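PDB 5MTW: SecB-like chaperone Rv1957 from Mycobacterium tuberculosis, which acts as the chaperone of a toxin-antitoxin-chaperone system, preventing aggregation of antitoxin HigA1 and being required for neutralization of toxin HigB1. Local coordinates for residues Leu50-Glu55 against Leu160-Leu165; Leu54-Ala59 against Ile74-Arg79; Val60-Ala65 against Glu126-Tyr131; Ala104-Ala109 against Pro142-Tyr147. All blocks are in the same frame, centred on the assembly; numbering follows the deposited sequence.

Contact 1 of 4, residues Leu50-Glu55 against Leu160-Leu165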
loop_
_atom_site.group_PDB
_atom_site.type_symbol
_atom_site.label_atom_id
_atom_site.label_comp_id
_atom_site.label_asym_id
_atom_site.label_seq_id
_atom_site.Cartn_x
_atom_site.Cartn_y
_atom_site.Cartn_z
ATOM N N LEU A 50 0.323 1.026 -24.700
ATOM C CA LEU A 50 0.458 0.036 -23.615
ATOM C C LEU A 50 -0.924 -0.474 -23.165
ATOM O O LEU A 50 -1.921 0.289 -23.059
ATOM C CB LEU A 50 1.455 0.573 -22.564
ATOM C CG LEU A 50 1.439 0.198 -21.125
ATOM C CD1 LEU A 50 2.603 0.753 -20.322
ATOM C CD2 LEU A 50 0.183 0.871 -20.669
ATOM N N THR A 51 -1.033 -1.789 -23.026
ATOM C CA THR A 51 -2.301 -2.344 -22.626
ATOM C C THR A 51 -2.194 -3.496 -21.562
ATOM O O THR A 51 -1.137 -3.837 -21.132
ATOM C CB THR A 51 -3.129 -2.805 -23.856
ATOM O OG1 THR A 51 -4.504 -2.923 -23.465
ATOM C CG2 THR A 51 -2.594 -4.136 -24.418
ATOM N N TYR A 52 -3.323 -4.055 -21.172
ATOM C CA TYR A 52 -3.322 -5.148 -20.208
ATOM C C TYR A 52 -4.469 -6.082 -20.333
ATOM O O TYR A 52 -5.506 -5.696 -20.778
ATOM C CB TYR A 52 -3.254 -4.540 -18.805
ATOM C CG TYR A 52 -4.529 -3.908 -18.366
ATOM C CD1 TYR A 52 -4.841 -2.630 -18.725
ATOM C CD2 TYR A 52 -5.435 -4.630 -17.568
ATOM C CE1 TYR A 52 -6.036 -2.076 -18.354
ATOM C CE2 TYR A 52 -6.613 -4.068 -17.132
ATOM C CZ TYR A 52 -6.898 -2.785 -17.518
ATOM O OH TYR A 52 -8.035 -2.202 -17.104
ATOM N N ASP A 53 -4.250 -7.293 -19.880
ATOM C CA ASP A 53 -5.268 -8.330 -19.749
ATOM C C ASP A 53 -5.317 -8.741 -18.288
ATOM O O ASP A 53 -4.258 -8.812 -17.633
ATOM C CB ASP A 53 -4.901 -9.621 -20.491
ATOM C CG ASP A 53 -4.761 -9.449 -21.953
ATOM O OD1 ASP A 53 -5.221 -8.442 -22.509
ATOM O OD2 ASP A 53 -4.182 -10.354 -22.565
ATOM N N LEU A 54 -6.515 -8.972 -17.771
ATOM C CA LEU A 54 -6.712 -9.389 -16.347
ATOM C C LEU A 54 -7.821 -10.451 -16.232
ATOM O O LEU A 54 -8.977 -10.162 -16.442
ATOM C CB LEU A 54 -7.023 -8.198 -15.453
ATOM C CG LEU A 54 -7.116 -8.494 -13.942
ATOM C CD1 LEU A 54 -5.954 -9.267 -13.366
ATOM C CD2 LEU A 54 -7.349 -7.225 -13.105
ATOM N N GLU A 55 -7.433 -11.669 -15.904
ATOM C CA GLU A 55 -8.313 -12.828 -15.839
ATOM C C GLU A 55 -8.492 -13.008 -14.317
ATOM O O GLU A 55 -7.494 -12.920 -13.586
ATOM C CB GLU A 55 -7.620 -14.064 -16.387
ATOM C CG GLU A 55 -8.506 -15.295 -16.311
ATOM C CD GLU A 55 -7.813 -16.583 -16.714
ATOM O OE1 GLU A 55 -6.577 -16.551 -16.933
ATOM O OE2 GLU A 55 -8.514 -17.624 -16.820
ATOM N N LEU A 160 -0.788 1.233 -13.049
ATOM C CA LEU A 160 -2.028 0.750 -13.546
ATOM C C LEU A 160 -3.113 0.865 -12.475
ATOM O O LEU A 160 -3.024 0.222 -11.404
ATOM C CB LEU A 160 -1.954 -0.728 -13.882
ATOM C CG LEU A 160 -3.265 -1.334 -14.374
ATOM C CD1 LEU A 160 -3.791 -0.457 -15.503
ATOM C CD2 LEU A 160 -2.969 -2.673 -14.953
ATOM N N THR A 161 -4.121 1.679 -12.775
ATOM C CA THR A 161 -5.291 1.775 -11.895
ATOM C C THR A 161 -6.511 1.104 -12.550
ATOM O O THR A 161 -7.055 1.619 -13.524
ATOM C CB THR A 161 -5.579 3.272 -11.522
ATOM O OG1 THR A 161 -4.451 3.792 -10.849
ATOM C CG2 THR A 161 -6.737 3.393 -10.638
ATOM N N LEU A 162 -6.907 -0.061 -12.051
ATOM C CA LEU A 162 -8.038 -0.762 -12.640
ATOM C C LEU A 162 -9.299 0.117 -12.555
ATOM O O LEU A 162 -9.416 1.035 -11.681
ATOM C CB LEU A 162 -8.248 -2.123 -11.975
ATOM C CG LEU A 162 -7.074 -3.056 -12.013
ATOM C CD1 LEU A 162 -7.530 -4.367 -11.288
ATOM C CD2 LEU A 162 -6.634 -3.268 -13.493
ATOM N N GLU A 163 -10.199 -0.163 -13.470
ATOM C CA GLU A 163 -11.507 0.483 -13.502
ATOM C C GLU A 163 -12.353 0.132 -12.256
ATOM O O GLU A 163 -12.264 -0.972 -11.658
ATOM C CB GLU A 163 -12.292 0.078 -14.756
ATOM C CG GLU A 163 -11.424 -0.040 -16.000
ATOM C CD GLU A 163 -10.888 -1.499 -16.273
ATOM O OE1 GLU A 163 -10.090 -2.180 -15.453
ATOM O OE2 GLU A 163 -11.292 -1.960 -17.386
ATOM N N ILE A 164 -13.150 1.088 -11.839
ATOM C CA ILE A 164 -14.159 0.825 -10.830
ATOM C C ILE A 164 -15.259 -0.126 -11.400
ATOM O O ILE A 164 -15.902 0.188 -12.367
ATOM C CB ILE A 164 -14.770 2.171 -10.313
ATOM C CG1 ILE A 164 -13.656 3.076 -9.788
ATOM C CG2 ILE A 164 -15.752 1.868 -9.232
ATOM C CD1 ILE A 164 -12.862 2.479 -8.612
ATOM N N LEU A 165 -15.409 -1.330 -10.866
ATOM C CA LEU A 165 -16.409 -2.258 -11.405
ATOM C C LEU A 165 -17.800 -1.926 -10.899
ATOM O O LEU A 165 -17.968 -1.810 -9.685
ATOM C CB LEU A 165 -16.029 -3.718 -11.077
ATOM C CG LEU A 165 -14.814 -4.104 -11.947
ATOM C CD1 LEU A 165 -14.530 -5.607 -11.967
ATOM C CD2 LEU A 165 -14.899 -3.550 -13.390
#
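The ring of Tyr52 has a methyl group over one face and a carboxylate oxygen at its edge. Leu160 CD2 lies over the face, off the centre toward the rim and 4.1 Å from the ring centroid, a CH-pi contact. At the edge, in the ring plane, sits Glu163 OE1, which accepts a hydrogen bond from Tyr52 OH at 2.6 Å. Ring and carboxylate stand nearly perpendicular, their planes 83° apart, and the hydroxyl meets OE1 from above the carboxylate, 65° out of its plane. Glu163 reaches it because its chain bends at chi2 (93°), turning the acid back toward the strand. Leu162 divides its two methyls: CD2 touches Tyr52 CE2 obliquely at 3.7 Å, while CD1 presses on Leu54 CD2 at 3.4 Å, closer than two methyls normally pack. Leaving helix 125-154, the segment Leu160-Leu165 passes over strand 50-62, touching it through Leu160, Leu162 and Glu163. Leu160 also packs on an aromatic side chain of the bound peptide, so the contact borders the ligand. One phenol serves as apolar platform and donor at once, and its short bond would probably help stabilise the negative charge of the otherwise exposed Glu163.

Contact 2 of 4, residues Leu54-Ala59 against Ile74-Arg79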
loop_
_atom_site.group_PDB
_atom_site.type_symbol
_atom_site.label_atom_id
_atom_site.label_comp_id
_atom_site.label_asym_id
_atom_site.label_seq_id
_atom_site.Cartn_x
_atom_site.Cartn_y
_atom_site.Cartn_z
ATOM N N LEU A 54 -6.515 -8.972 -17.771
ATOM C CA LEU A 54 -6.712 -9.389 -16.347
ATOM C C LEU A 54 -7.821 -10.451 -16.232
ATOM O O LEU A 54 -8.977 -10.162 -16.442
ATOM C CB LEU A 54 -7.023 -8.198 -15.453
ATOM C CG LEU A 54 -7.116 -8.494 -13.942
ATOM C CD1 LEU A 54 -5.954 -9.267 -13.366
ATOM C CD2 LEU A 54 -7.349 -7.225 -13.105
ATOM N N GLU A 55 -7.433 -11.669 -15.904
ATOM C CA GLU A 55 -8.313 -12.828 -15.839
ATOM C C GLU A 55 -8.492 -13.008 -14.317
ATOM O O GLU A 55 -7.494 -12.920 -13.586
ATOM C CB GLU A 55 -7.620 -14.064 -16.387
ATOM C CG GLU A 55 -8.506 -15.295 -16.311
ATOM C CD GLU A 55 -7.813 -16.583 -16.714
ATOM O OE1 GLU A 55 -6.577 -16.551 -16.933
ATOM O OE2 GLU A 55 -8.514 -17.624 -16.820
ATOM N N PHE A 56 -9.730 -13.219 -13.868
ATOM C CA PHE A 56 -10.032 -13.532 -12.472
ATOM C C PHE A 56 -10.580 -14.956 -12.393
ATOM O O PHE A 56 -11.293 -15.388 -13.295
ATOM C CB PHE A 56 -11.127 -12.648 -11.970
ATOM C CG PHE A 56 -10.834 -11.171 -12.041
ATOM C CD1 PHE A 56 -11.020 -10.459 -13.228
ATOM C CD2 PHE A 56 -10.393 -10.489 -10.931
ATOM C CE1 PHE A 56 -10.795 -9.081 -13.298
ATOM C CE2 PHE A 56 -10.149 -9.095 -10.982
ATOM C CZ PHE A 56 -10.354 -8.391 -12.178
ATOM N N GLU A 57 -10.326 -15.680 -11.316
ATOM C CA GLU A 57 -10.986 -16.978 -11.130
ATOM C C GLU A 57 -11.422 -17.060 -9.639
ATOM O O GLU A 57 -10.571 -17.110 -8.759
ATOM C CB GLU A 57 -10.054 -18.119 -11.581
ATOM C CG GLU A 57 -10.673 -19.497 -11.870
ATOM C CD GLU A 57 -11.962 -19.462 -12.686
ATOM O OE1 GLU A 57 -11.969 -19.011 -13.865
ATOM O OE2 GLU A 57 -12.985 -19.923 -12.132
ATOM N N PRO A 58 -12.732 -16.989 -9.375
ATOM C CA PRO A 58 -13.257 -17.123 -8.023
ATOM C C PRO A 58 -13.400 -18.574 -7.491
ATOM O O PRO A 58 -13.539 -19.515 -8.247
ATOM C CB PRO A 58 -14.613 -16.393 -8.081
ATOM C CG PRO A 58 -14.849 -16.082 -9.494
ATOM C CD PRO A 58 -13.814 -16.713 -10.349
ATOM N N ALA A 59 -13.335 -18.756 -6.173
ATOM C CA ALA A 59 -13.464 -20.062 -5.612
ATOM C C ALA A 59 -13.963 -19.843 -4.206
ATOM O O ALA A 59 -13.842 -18.736 -3.658
ATOM C CB ALA A 59 -12.137 -20.787 -5.689
ATOM N N ILE A 74 -10.129 -15.172 -4.792
ATOM C CA ILE A 74 -10.040 -14.769 -6.205
ATOM C C ILE A 74 -8.587 -14.816 -6.645
ATOM O O ILE A 74 -7.705 -14.153 -6.044
ATOM C CB ILE A 74 -10.691 -13.390 -6.492
ATOM C CG1 ILE A 74 -12.170 -13.484 -6.047
ATOM C CG2 ILE A 74 -10.560 -13.044 -7.981
ATOM C CD1 ILE A 74 -12.890 -12.188 -6.045
ATOM N N SER A 75 -8.380 -15.712 -7.605
ATOM C CA SER A 75 -7.102 -15.896 -8.335
ATOM C C SER A 75 -7.068 -14.938 -9.542
ATOM O O SER A 75 -8.093 -14.771 -10.218
ATOM C CB SER A 75 -6.963 -17.377 -8.784
ATOM O OG SER A 75 -5.715 -17.577 -9.397
ATOM N N CYS A 76 -5.972 -14.199 -9.710
ATOM C CA CYS A 76 -5.849 -13.211 -10.771
ATOM C C CYS A 76 -4.598 -13.478 -11.631
ATOM O O CYS A 76 -3.495 -13.845 -11.097
ATOM C CB CYS A 76 -5.757 -11.810 -10.204
ATOM S SG CYS A 76 -7.033 -11.430 -9.015
ATOM N N HIS A 77 -4.723 -13.180 -12.916
ATOM C CA HIS A 77 -3.577 -13.248 -13.863
ATOM C C HIS A 77 -3.552 -11.907 -14.656
ATOM O O HIS A 77 -4.501 -11.544 -15.342
ATOM C CB HIS A 77 -3.592 -14.501 -14.791
ATOM C CG HIS A 77 -2.301 -14.631 -15.565
ATOM N ND1 HIS A 77 -1.147 -15.147 -15.006
ATOM C CD2 HIS A 77 -1.948 -14.200 -16.803
ATOM C CE1 HIS A 77 -0.159 -15.081 -15.879
ATOM N NE2 HIS A 77 -0.618 -14.502 -16.973
ATOM N N LEU A 78 -2.521 -11.139 -14.427
ATOM C CA LEU A 78 -2.310 -9.847 -15.031
ATOM C C LEU A 78 -1.178 -9.943 -16.045
ATOM O O LEU A 78 -0.031 -10.433 -15.764
ATOM C CB LEU A 78 -1.965 -8.818 -13.958
ATOM C CG LEU A 78 -1.518 -7.464 -14.489
ATOM C CD1 LEU A 78 -2.703 -6.775 -15.035
ATOM C CD2 LEU A 78 -0.846 -6.593 -13.433
ATOM N N ARG A 79 -1.456 -9.430 -17.225
ATOM C CA ARG A 79 -0.469 -9.400 -18.303
ATOM C C ARG A 79 -0.491 -7.983 -18.819
ATOM O O ARG A 79 -1.529 -7.488 -19.246
ATOM C CB ARG A 79 -0.850 -10.351 -19.444
ATOM C CG ARG A 79 -0.409 -11.791 -19.318
ATOM C CD ARG A 79 -0.749 -12.602 -20.615
ATOM N NE ARG A 79 0.385 -13.353 -21.197
ATOM C CZ ARG A 79 0.959 -14.452 -20.683
ATOM N NH1 ARG A 79 0.572 -14.953 -19.542
ATOM N NH2 ARG A 79 1.938 -15.066 -21.322
#
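Phe56 packs against Ile74 and Cys76 across the beta hairpin of antiparallel strands 50-62 and 69-82. Its CB starts 4.0 Å from Ile74 CG2 and 4.1 Å from Ser75 O. One step beyond CG, CD2 meets that same methyl at 3.9 Å, in the plane of the ring and at its edge, and also approaches Cys76 SG at 4.0 Å in an oblique sulfur-aromatic contact. Further out the ring draws away from Ile74-Arg79, and the side chain also packs on Tyr141 of helix 125-154. With CG beside the backbone N (chi1 -59°), the ring stands up from the face it shares with Ile74 and Cys76, tilted back along its own strand toward Leu54. Phe56 and Cys76 form a non-hydrogen-bonded pair; the flanking pairs Glu55-His77 and Glu57-Ser75 each close two backbone bonds. Glu55, Glu57, Ser75 and His77 point to the other face, where Arg79 NH1 donates to His77 NE2 at 2.9 Å, a bent bond that helps orient the imidazole. Leu54 CD1 lies 3.3 Å from His77 O.

Contact 3 of 4, residues Val60-Ala65 against Glu126-Tyr131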
loop_
_atom_site.group_PDB
_atom_site.type_symbol
_atom_site.label_atom_id
_atom_site.label_comp_id
_atom_site.label_asym_id
_atom_site.label_seq_id
_atom_site.Cartn_x
_atom_site.Cartn_y
_atom_site.Cartn_z
ATOM N N VAL A 60 -14.624 -20.832 -3.633
ATOM C CA VAL A 60 -15.057 -20.703 -2.219
ATOM C C VAL A 60 -14.585 -22.006 -1.486
ATOM O O VAL A 60 -14.538 -23.077 -2.069
ATOM C CB VAL A 60 -16.548 -20.335 -2.094
ATOM C CG1 VAL A 60 -17.455 -21.390 -2.693
ATOM C CG2 VAL A 60 -16.966 -20.084 -0.635
ATOM N N ASP A 61 -14.123 -21.872 -0.259
ATOM C CA ASP A 61 -13.738 -23.060 0.553
ATOM C C ASP A 61 -14.628 -23.020 1.749
ATOM O O ASP A 61 -14.700 -21.989 2.489
ATOM C CB ASP A 61 -12.270 -23.035 1.032
ATOM C CG ASP A 61 -11.274 -22.858 -0.066
ATOM O OD1 ASP A 61 -11.337 -23.623 -1.053
ATOM O OD2 ASP A 61 -10.394 -21.951 0.067
ATOM N N ALA A 62 -15.358 -24.113 1.954
ATOM C CA ALA A 62 -16.284 -24.224 3.034
ATOM C C ALA A 62 -16.409 -25.650 3.502
ATOM O O ALA A 62 -16.019 -26.565 2.816
ATOM C CB ALA A 62 -17.620 -23.685 2.582
ATOM N N ASP A 63 -16.887 -25.844 4.700
ATOM C CA ASP A 63 -17.216 -27.213 5.146
ATOM C C ASP A 63 -18.254 -26.992 6.196
ATOM O O ASP A 63 -17.935 -27.001 7.351
ATOM C CB ASP A 63 -16.007 -27.903 5.760
ATOM C CG ASP A 63 -16.329 -29.367 6.307
ATOM O OD1 ASP A 63 -17.485 -29.966 6.230
ATOM O OD2 ASP A 63 -15.344 -29.885 6.858
ATOM N N PRO A 64 -19.471 -26.681 5.756
ATOM C CA PRO A 64 -20.470 -26.101 6.644
ATOM C C PRO A 64 -21.006 -27.007 7.746
ATOM O O PRO A 64 -21.556 -26.500 8.730
ATOM C CB PRO A 64 -21.595 -25.634 5.698
ATOM C CG PRO A 64 -21.233 -26.085 4.330
ATOM C CD PRO A 64 -19.846 -26.629 4.339
ATOM N N ALA A 65 -20.823 -28.318 7.634
ATOM C CA ALA A 65 -21.233 -29.205 8.714
ATOM C C ALA A 65 -20.270 -29.157 9.917
ATOM O O ALA A 65 -20.656 -29.494 11.021
ATOM C CB ALA A 65 -21.411 -30.623 8.197
ATOM N N GLU A 126 -24.448 -24.233 -3.700
ATOM C CA GLU A 126 -25.028 -23.198 -4.575
ATOM C C GLU A 126 -25.093 -21.862 -3.882
ATOM O O GLU A 126 -24.839 -20.828 -4.505
ATOM C CB GLU A 126 -26.454 -23.571 -5.027
ATOM C CG GLU A 126 -26.512 -24.763 -5.968
ATOM C CD GLU A 126 -26.153 -26.087 -5.282
ATOM O OE1 GLU A 126 -26.574 -26.289 -4.113
ATOM O OE2 GLU A 126 -25.433 -26.913 -5.895
ATOM N N GLU A 127 -25.534 -21.874 -2.623
ATOM C CA GLU A 127 -25.669 -20.677 -1.833
ATOM C C GLU A 127 -24.261 -19.991 -1.621
ATOM O O GLU A 127 -24.107 -18.812 -1.827
ATOM C CB GLU A 127 -26.348 -20.990 -0.498
ATOM C CG GLU A 127 -27.810 -21.448 -0.575
ATOM C CD GLU A 127 -28.528 -21.478 0.791
ATOM O OE1 GLU A 127 -28.000 -22.013 1.779
ATOM O OE2 GLU A 127 -29.654 -20.964 0.902
ATOM N N LEU A 128 -23.269 -20.787 -1.238
ATOM C CA LEU A 128 -21.913 -20.354 -1.056
ATOM C C LEU A 128 -21.345 -19.769 -2.344
ATOM O O LEU A 128 -20.758 -18.670 -2.320
ATOM C CB LEU A 128 -21.081 -21.523 -0.556
ATOM C CG LEU A 128 -21.461 -21.865 0.884
ATOM C CD1 LEU A 128 -21.162 -23.343 1.230
ATOM C CD2 LEU A 128 -20.724 -20.932 1.809
ATOM N N THR A 129 -21.527 -20.489 -3.463
ATOM C CA THR A 129 -21.063 -20.060 -4.815
ATOM C C THR A 129 -21.717 -18.742 -5.227
ATOM O O THR A 129 -21.040 -17.832 -5.602
ATOM C CB THR A 129 -21.276 -21.174 -5.860
ATOM O OG1 THR A 129 -20.377 -22.241 -5.545
ATOM C CG2 THR A 129 -20.954 -20.722 -7.251
ATOM N N ALA A 130 -23.015 -18.584 -5.027
ATOM C CA ALA A 130 -23.677 -17.345 -5.450
ATOM C C ALA A 130 -23.161 -16.143 -4.615
ATOM O O ALA A 130 -22.990 -15.010 -5.129
ATOM C CB ALA A 130 -25.179 -17.473 -5.287
ATOM N N TYR A 131 -22.973 -16.405 -3.315
ATOM C CA TYR A 131 -22.573 -15.354 -2.374
ATOM C C TYR A 131 -21.187 -14.893 -2.707
ATOM O O TYR A 131 -20.964 -13.717 -2.665
ATOM C CB TYR A 131 -22.632 -15.809 -0.919
ATOM C CG TYR A 131 -22.285 -14.729 0.127
ATOM C CD1 TYR A 131 -23.220 -13.770 0.522
ATOM C CD2 TYR A 131 -21.014 -14.655 0.671
ATOM C CE1 TYR A 131 -22.922 -12.814 1.487
ATOM C CE2 TYR A 131 -20.678 -13.695 1.618
ATOM C CZ TYR A 131 -21.631 -12.784 2.045
ATOM O OH TYR A 131 -21.290 -11.845 2.987
#
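Leu128 CD1 fits against Ala62 CB at 3.8 Å and Pro64 CG at 4.1 Å, joining helix 125-154 to the far end of strand 50-62 in the helix-on-antiparallel-sheet architecture of this SecB-like family member. The short axes approach to 9.0 Å, and their directions differ by 142°, an oblique crossing. Val60 completes the first shell: its CG1 comes within 4.2 Å of Leu128 CB and, beside it, within 4.2 Å of Thr129 OG1. The contact is almost wholly apolar, with no hydrogen bond between the segments. Leu128 can reach from Val60 to Pro64 because CB meets Val60 while CD1, at the end of one branch, reaches the alanine and proline. In the next shell Phe70, from the adjacent strand 69-82, touches Val60, Ala62 and Leu128, and Leu22 of helix 20-25 packs on Leu128 as well. Between the inward-facing Val60 and Ala62, Asp61 points the other way and forms a salt bridge with Arg73, while also packing on an apolar side chain of the bound peptide. Thr129 turns its hydroxyl beside the backbone N (chi1 -68°), and OG1 is hydrogen-bonded to the carbonyl oxygen of Glu125, one helical turn earlier.

Contact 4 of 4, residues Ala104-Ala109 against Pro142-Tyr147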
loop_
_atom_site.group_PDB
_atom_site.type_symbol
_atom_site.label_atom_id
_atom_site.label_comp_id
_atom_site.label_asym_id
_atom_site.label_seq_id
_atom_site.Cartn_x
_atom_site.Cartn_y
_atom_site.Cartn_z
ATOM N N ALA A 104 1.860 -10.944 -13.733
ATOM C CA ALA A 104 1.635 -11.272 -12.335
ATOM C C ALA A 104 0.525 -12.262 -12.164
ATOM O O ALA A 104 -0.542 -12.155 -12.797
ATOM C CB ALA A 104 1.267 -10.033 -11.612
ATOM N N ASP A 105 0.709 -13.110 -11.189
ATOM C CA ASP A 105 -0.303 -14.085 -10.801
ATOM C C ASP A 105 -0.374 -14.057 -9.270
ATOM O O ASP A 105 0.643 -14.251 -8.593
ATOM C CB ASP A 105 0.056 -15.477 -11.329
ATOM C CG ASP A 105 -0.856 -16.585 -10.754
ATOM O OD1 ASP A 105 -2.143 -16.491 -10.724
ATOM O OD2 ASP A 105 -0.264 -17.588 -10.329
ATOM N N PHE A 106 -1.526 -13.675 -8.763
ATOM C CA PHE A 106 -1.715 -13.564 -7.348
ATOM C C PHE A 106 -3.123 -13.988 -6.914
ATOM O O PHE A 106 -4.064 -14.003 -7.720
ATOM C CB PHE A 106 -1.354 -12.126 -6.909
ATOM C CG PHE A 106 -2.212 -11.069 -7.523
ATOM C CD1 PHE A 106 -1.928 -10.570 -8.769
ATOM C CD2 PHE A 106 -3.323 -10.634 -6.891
ATOM C CE1 PHE A 106 -2.726 -9.562 -9.382
ATOM C CE2 PHE A 106 -4.157 -9.663 -7.449
ATOM C CZ PHE A 106 -3.849 -9.106 -8.705
ATOM N N GLU A 107 -3.312 -14.211 -5.619
ATOM C CA GLU A 107 -4.611 -14.591 -5.150
ATOM C C GLU A 107 -4.941 -14.024 -3.755
ATOM O O GLU A 107 -4.068 -14.042 -2.895
ATOM C CB GLU A 107 -4.645 -16.121 -5.020
ATOM C CG GLU A 107 -6.010 -16.668 -4.709
ATOM C CD GLU A 107 -6.002 -18.205 -4.614
ATOM O OE1 GLU A 107 -4.940 -18.808 -4.471
ATOM O OE2 GLU A 107 -7.096 -18.805 -4.741
ATOM N N PHE A 108 -6.093 -13.376 -3.648
ATOM C CA PHE A 108 -6.594 -12.820 -2.439
ATOM C C PHE A 108 -7.663 -13.752 -1.821
ATOM O O PHE A 108 -8.377 -14.519 -2.516
ATOM C CB PHE A 108 -7.169 -11.388 -2.684
ATOM C CG PHE A 108 -6.095 -10.288 -2.630
ATOM C CD1 PHE A 108 -5.758 -9.702 -1.417
ATOM C CD2 PHE A 108 -5.393 -9.864 -3.782
ATOM C CE1 PHE A 108 -4.729 -8.721 -1.329
ATOM C CE2 PHE A 108 -4.390 -8.903 -3.707
ATOM C CZ PHE A 108 -4.115 -8.279 -2.496
ATOM N N ALA A 109 -7.783 -13.655 -0.504
ATOM C CA ALA A 109 -8.755 -14.364 0.243
ATOM C C ALA A 109 -9.478 -13.480 1.200
ATOM O O ALA A 109 -8.808 -12.664 1.817
ATOM C CB ALA A 109 -8.075 -15.369 1.105
ATOM N N PRO A 142 -11.697 -4.288 -4.495
ATOM C CA PRO A 142 -10.874 -3.076 -4.207
ATOM C C PRO A 142 -9.440 -3.412 -3.715
ATOM O O PRO A 142 -8.499 -2.701 -3.986
ATOM C CB PRO A 142 -11.686 -2.363 -3.123
ATOM C CG PRO A 142 -13.078 -2.742 -3.421
ATOM C CD PRO A 142 -13.051 -4.166 -3.944
ATOM N N TYR A 143 -9.275 -4.586 -3.100
ATOM C CA TYR A 143 -7.993 -4.994 -2.642
ATOM C C TYR A 143 -7.105 -5.429 -3.777
ATOM O O TYR A 143 -5.841 -5.275 -3.789
ATOM C CB TYR A 143 -8.107 -6.178 -1.684
ATOM C CG TYR A 143 -8.740 -5.756 -0.382
ATOM C CD1 TYR A 143 -10.126 -5.679 -0.272
ATOM C CD2 TYR A 143 -7.964 -5.445 0.728
ATOM C CE1 TYR A 143 -10.749 -5.279 0.926
ATOM C CE2 TYR A 143 -8.569 -5.061 1.934
ATOM C CZ TYR A 143 -9.958 -4.983 2.031
ATOM O OH TYR A 143 -10.536 -4.617 3.260
ATOM N N ILE A 144 -7.782 -5.953 -4.769
ATOM C CA ILE A 144 -7.116 -6.420 -5.984
ATOM C C ILE A 144 -6.629 -5.214 -6.777
ATOM O O ILE A 144 -5.563 -5.187 -7.226
ATOM C CB ILE A 144 -8.015 -7.313 -6.884
ATOM C CG1 ILE A 144 -8.147 -8.729 -6.266
ATOM C CG2 ILE A 144 -7.431 -7.418 -8.288
ATOM C CD1 ILE A 144 -9.348 -9.563 -6.766
ATOM N N ARG A 145 -7.472 -4.216 -6.889
ATOM C CA ARG A 145 -7.109 -2.995 -7.595
ATOM C C ARG A 145 -5.936 -2.248 -6.905
ATOM O O ARG A 145 -5.021 -1.744 -7.548
ATOM C CB ARG A 145 -8.361 -2.087 -7.613
ATOM C CG ARG A 145 -8.125 -0.691 -8.148
ATOM C CD ARG A 145 -9.530 -0.047 -8.405
ATOM N NE ARG A 145 -9.470 1.372 -8.857
ATOM C CZ ARG A 145 -9.411 2.421 -8.060
ATOM N NH1 ARG A 145 -9.340 2.294 -6.737
ATOM N NH2 ARG A 145 -9.391 3.629 -8.558
ATOM N N GLU A 146 -5.978 -2.185 -5.574
ATOM C CA GLU A 146 -4.926 -1.514 -4.838
ATOM C C GLU A 146 -3.590 -2.271 -5.013
ATOM O O GLU A 146 -2.531 -1.680 -5.126
ATOM C CB GLU A 146 -5.240 -1.347 -3.360
ATOM C CG GLU A 146 -4.163 -0.567 -2.596
ATOM C CD GLU A 146 -2.972 -1.421 -2.154
ATOM O OE1 GLU A 146 -3.122 -2.648 -2.023
ATOM O OE2 GLU A 146 -1.849 -0.883 -1.928
ATOM N N TYR A 147 -3.668 -3.595 -5.052
ATOM C CA TYR A 147 -2.482 -4.370 -5.195
ATOM C C TYR A 147 -1.812 -4.185 -6.575
ATOM O O TYR A 147 -0.580 -4.141 -6.686
ATOM C CB TYR A 147 -2.805 -5.890 -4.863
ATOM C CG TYR A 147 -1.567 -6.672 -4.875
ATOM C CD1 TYR A 147 -0.572 -6.454 -3.913
ATOM C CD2 TYR A 147 -1.326 -7.625 -5.838
ATOM C CE1 TYR A 147 0.639 -7.150 -3.940
ATOM C CE2 TYR A 147 -0.147 -8.317 -5.870
ATOM C CZ TYR A 147 0.844 -8.071 -4.918
ATOM O OH TYR A 147 2.065 -8.773 -5.065
#
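The carbonyl oxygen of Tyr143 receives the backbone N of Tyr147 at 3.0 Å, a helical bond, and lies 3.7 Å from Phe108 CZ. Tyr143 CB sits over one face of Phe108, toward the rim. At the heart of the contact is an aromatic cluster of Phe106, Phe108 and Tyr147. The edge of Tyr147 points into the face of Phe106 in a T-shaped stack, with CD2 poised over the ring centre, the centroids 5.0 Å apart and the planes at 62°. Phe108 sets its own edge toward the face of Tyr147 in an offset edge-to-face pair, planes at 72°; its CE2 touches Tyr147 CB at 3.6 Å. Tyr147 is therefore edge to one phenylalanine and face to the other, which its extended first torsion (chi1 -174°) permits by carrying the ring toward the strand. Ile144 wedges in with both branches: CG2 at the edge of Phe106, 4.0 Å from CZ, and CG1 3.9 Å from Phe108 CD2. The phenol is satisfied, since Tyr147 OH bonds Thr36 OG1. Strand 99-114, flanked in the sheet by strands 26-40 and 69-82, packs its Phe106 and Phe108 face on helix 125-154, where Tyr143 meets Tyr149 of the second subunit edge-to-face.

How the contacts relate
Contacts 2 and 4 are neighbours in the sheet, joined through adjacent strands 69-82 and 99-114, their centres 8 Å apart, and backbone bonds link them directly: Cys76 N to Phe106 O and Leu78 N to Ala104 O, both probable hydrogen bonds of 2.8 Å. Contact 1 continues the edge strand from contact 2, overlapping it at Leu54 and Glu55, and is tied to contact 4 where Leu162 O meets Arg145 NE at 2.8 Å. Contact 3 lies on the opposite side of the chain's centre from contact 1, with centres 28 Å apart, although both use strand 50-62. The bound peptide reaches both of these distant contacts, consistent with its binding along strand 50-62.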